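Local coordinates for DNA replication and repair protein RecF (Caldanaerobacter subterraneus subsp. tengcongensis, PDB 5Z69), which probably binds ATP and single-stranded DNA, and mediates recombination in the RecFOR pathway of DNA repair, at residues K11-D16 and S44-A49. Sequence-based numbering, arbitrary orientation.
Sequences KEIFVD and SNLLEA. With AGS (phosphothiophosphoric acid-adenylate ester), chain C.
Ile13 and Val15 of segment 11-16, on strand 9-16, lie against Leu46 and Ala49 on the helix that follows the P-loop (Walker A) of this ABC-type ATPase, joining the antiparallel sheet that holds strand 9-16 to the nucleotide-binding core. Ile13 divides its two branches between Ala49 and Leu46. CG1 runs anti to the backbone N (chi1 -164°) and chi2 is extended too, which carries CD1 to 3.9 Å from Ala49 O and 4.2 Å from Ala49 CB, while CG2 meets Leu46 CD1 at 4.2 Å. Val15 reaches the same alanine methyl from farther along the strand, CG1 to Ala49 CB at 4.0 Å. Val15 CA and Ala49 CA come within 7.6 Å, an approach consistent with the small alanine side chain. The contact is buried and no hydrogen bond crosses it. The first turn of the helix instead faces the bound ATP analogue. Asn45 folds its amide back beside the backbone N (chi1 -64°), where ND2 hydrogen-bonds to Asn20 OD1 and weakly to the ribose O4', and OD1 accepts from Arg60. With an alanine here, Arg60 would probably lose this acceptor, Asn20 a donor and the ribose its weak bond. Asn45 N gives a nearly straight hydrogen bond, 165°, to O1A of the alpha phosphate at 2.9 Å.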
loop_
_atom_site.group_PDB
_atom_site.type_symbol
_atom_site.label_atom_id
_atom_site.label_comp_id
_atom_site.label_asym_id
_atom_site.label_seq_id
_atom_site.Cartn_x
_atom_site.Cartn_y
_atom_site.Cartn_z
ATOM N N LYS A 11 29.609 4.469 31.862
ATOM C CA LYS A 11 30.533 5.080 32.799
ATOM C C LYS A 11 31.634 5.772 32.040
ATOM O O LYS A 11 32.080 6.858 32.401
ATOM C CB LYS A 11 31.152 4.038 33.744
ATOM C CG LYS A 11 30.157 3.089 34.397
ATOM C CD LYS A 11 30.880 2.168 35.394
ATOM C CE LYS A 11 29.921 1.227 36.100
ATOM N NZ LYS A 11 30.681 0.377 37.060
ATOM N N GLU A 12 32.078 5.126 30.975
ATOM C CA GLU A 12 33.213 5.615 30.243
ATOM C C GLU A 12 33.257 4.940 28.890
ATOM O O GLU A 12 32.641 3.886 28.681
ATOM C CB GLU A 12 34.533 5.341 31.022
ATOM C CG GLU A 12 34.904 3.885 31.015
ATOM C CD GLU A 12 36.319 3.615 31.511
ATOM O OE1 GLU A 12 36.624 3.964 32.666
ATOM O OE2 GLU A 12 37.130 3.051 30.744
ATOM N N ILE A 13 34.000 5.539 27.970
ATOM C CA ILE A 13 34.256 4.896 26.697
ATOM C C ILE A 13 35.707 5.159 26.326
ATOM O O ILE A 13 36.275 6.218 26.650
ATOM C CB ILE A 13 33.311 5.402 25.578
ATOM C CG1 ILE A 13 33.314 4.446 24.373
ATOM C CG2 ILE A 13 33.695 6.814 25.140
ATOM C CD1 ILE A 13 32.190 4.752 23.318
ATOM N N PHE A 14 36.303 4.192 25.646
ATOM C CA PHE A 14 37.670 4.344 25.157
ATOM C C PHE A 14 37.632 4.200 23.643
ATOM O O PHE A 14 37.110 3.203 23.148
ATOM C CB PHE A 14 38.603 3.296 25.754
ATOM C CG PHE A 14 40.038 3.445 25.307
ATOM C CD1 PHE A 14 40.870 4.379 25.920
ATOM C CD2 PHE A 14 40.553 2.664 24.280
ATOM C CE1 PHE A 14 42.193 4.541 25.510
ATOM C CE2 PHE A 14 41.889 2.815 23.852
ATOM C CZ PHE A 14 42.700 3.752 24.455
ATOM N N VAL A 15 38.165 5.183 22.915
ATOM C CA VAL A 15 38.174 5.114 21.460
ATOM C C VAL A 15 39.591 5.145 20.896
ATOM O O VAL A 15 40.398 5.987 21.253
ATOM C CB VAL A 15 37.331 6.250 20.837
ATOM C CG1 VAL A 15 35.840 6.007 21.100
ATOM C CG2 VAL A 15 37.750 7.612 21.405
ATOM N N ASP A 16 39.876 4.208 20.004
ATOM C CA ASP A 16 41.205 4.052 19.432
ATOM C C ASP A 16 41.095 3.956 17.898
ATOM O O ASP A 16 40.482 3.032 17.384
ATOM C CB ASP A 16 41.873 2.805 20.034
ATOM C CG ASP A 16 43.305 2.595 19.549
ATOM O OD1 ASP A 16 43.881 3.528 18.936
ATOM O OD2 ASP A 16 43.840 1.485 19.795
ATOM N N SER A 44 29.562 14.018 16.211
ATOM C CA SER A 44 28.692 12.928 15.797
ATOM C C SER A 44 29.476 11.617 15.757
ATOM O O SER A 44 28.912 10.543 15.976
ATOM C CB SER A 44 28.045 13.212 14.435
ATOM O OG SER A 44 29.052 13.286 13.438
ATOM N N ASN A 45 30.771 11.708 15.460
ATOM C CA ASN A 45 31.618 10.530 15.527
ATOM C C ASN A 45 31.583 9.891 16.940
ATOM O O ASN A 45 31.553 8.678 17.082
ATOM C CB ASN A 45 33.063 10.881 15.140
ATOM C CG ASN A 45 33.190 11.338 13.686
ATOM O OD1 ASN A 45 32.293 11.135 12.887
ATOM N ND2 ASN A 45 34.315 11.966 13.355
ATOM N N LEU A 46 31.566 10.716 17.979
ATOM C CA LEU A 46 31.579 10.162 19.338
ATOM C C LEU A 46 30.242 9.480 19.643
ATOM O O LEU A 46 30.215 8.390 20.245
ATOM C CB LEU A 46 31.898 11.245 20.361
ATOM C CG LEU A 46 31.716 10.844 21.829
ATOM C CD1 LEU A 46 32.640 9.702 22.240
ATOM C CD2 LEU A 46 31.948 12.058 22.720
ATOM N N LEU A 47 29.140 10.108 19.239
ATOM C CA LEU A 47 27.827 9.474 19.361
ATOM C C LEU A 47 27.759 8.183 18.557
ATOM O O LEU A 47 27.187 7.176 19.013
ATOM C CB LEU A 47 26.725 10.432 18.903
ATOM C CG LEU A 47 25.960 11.149 20.026
ATOM C CD1 LEU A 47 26.913 11.701 21.049
ATOM C CD2 LEU A 47 25.099 12.255 19.494
ATOM N N GLU A 48 28.373 8.195 17.375
ATOM C CA GLU A 48 28.431 6.997 16.558
ATOM C C GLU A 48 29.204 5.892 17.292
ATOM O O GLU A 48 28.836 4.724 17.231
ATOM C CB GLU A 48 29.083 7.304 15.206
ATOM C CG GLU A 48 29.176 6.124 14.230
ATOM C CD GLU A 48 29.793 6.541 12.877
ATOM O OE1 GLU A 48 29.177 6.289 11.815
ATOM O OE2 GLU A 48 30.886 7.129 12.884
ATOM N N ALA A 49 30.273 6.262 17.984
ATOM C CA ALA A 49 31.035 5.286 18.762
ATOM C C ALA A 49 30.196 4.738 19.921
ATOM O O ALA A 49 30.217 3.543 20.210
ATOM C CB ALA A 49 32.334 5.910 19.277
HETATM P PG AGS C . 27.636 16.731 13.867
HETATM S S1G AGS C . 26.781 17.033 15.599
HETATM O O2G AGS C . 27.649 18.072 13.059
HETATM O O3G AGS C . 26.741 15.708 13.100
HETATM P PB AGS C . 30.448 16.973 13.698
HETATM O O1B AGS C . 31.286 17.254 14.901
HETATM O O2B AGS C . 30.027 18.270 12.985
HETATM O O3B AGS C . 29.102 16.161 14.063
HETATM P PA AGS C . 31.716 14.643 12.759
HETATM O O1A AGS C . 31.651 14.225 14.233
HETATM O O2A AGS C . 30.861 13.908 11.774
HETATM O O3A AGS C . 31.349 16.193 12.643
HETATM O "O5'" AGS C . 33.190 14.627 12.273
HETATM C "C5'" AGS C . 33.495 14.061 11.029
HETATM C "C4'" AGS C . 34.855 14.597 10.702
HETATM O "O4'" AGS C . 35.817 13.523 10.797
HETATM C "C3'" AGS C . 34.973 15.156 9.288
HETATM O "O3'" AGS C . 35.871 16.260 9.262
HETATM C "C2'" AGS C . 35.442 13.937 8.488
HETATM O "O2'" AGS C . 36.215 14.299 7.348
HETATM C "C1'" AGS C . 36.313 13.201 9.513
HETATM N N9 AGS C . 36.307 11.755 9.358
HETATM C C8 AGS C . 35.249 10.952 9.004
HETATM N N7 AGS C . 35.552 9.682 8.915
HETATM C C5 AGS C . 36.897 9.636 9.235
HETATM C C6 AGS C . 37.825 8.580 9.320
HETATM N N6 AGS C . 37.506 7.301 9.094
HETATM N N1 AGS C . 39.102 8.882 9.643
HETATM C C2 AGS C . 39.421 10.159 9.875
HETATM N N3 AGS C . 38.638 11.240 9.825
HETATM C C4 AGS C . 37.382 10.905 9.501
#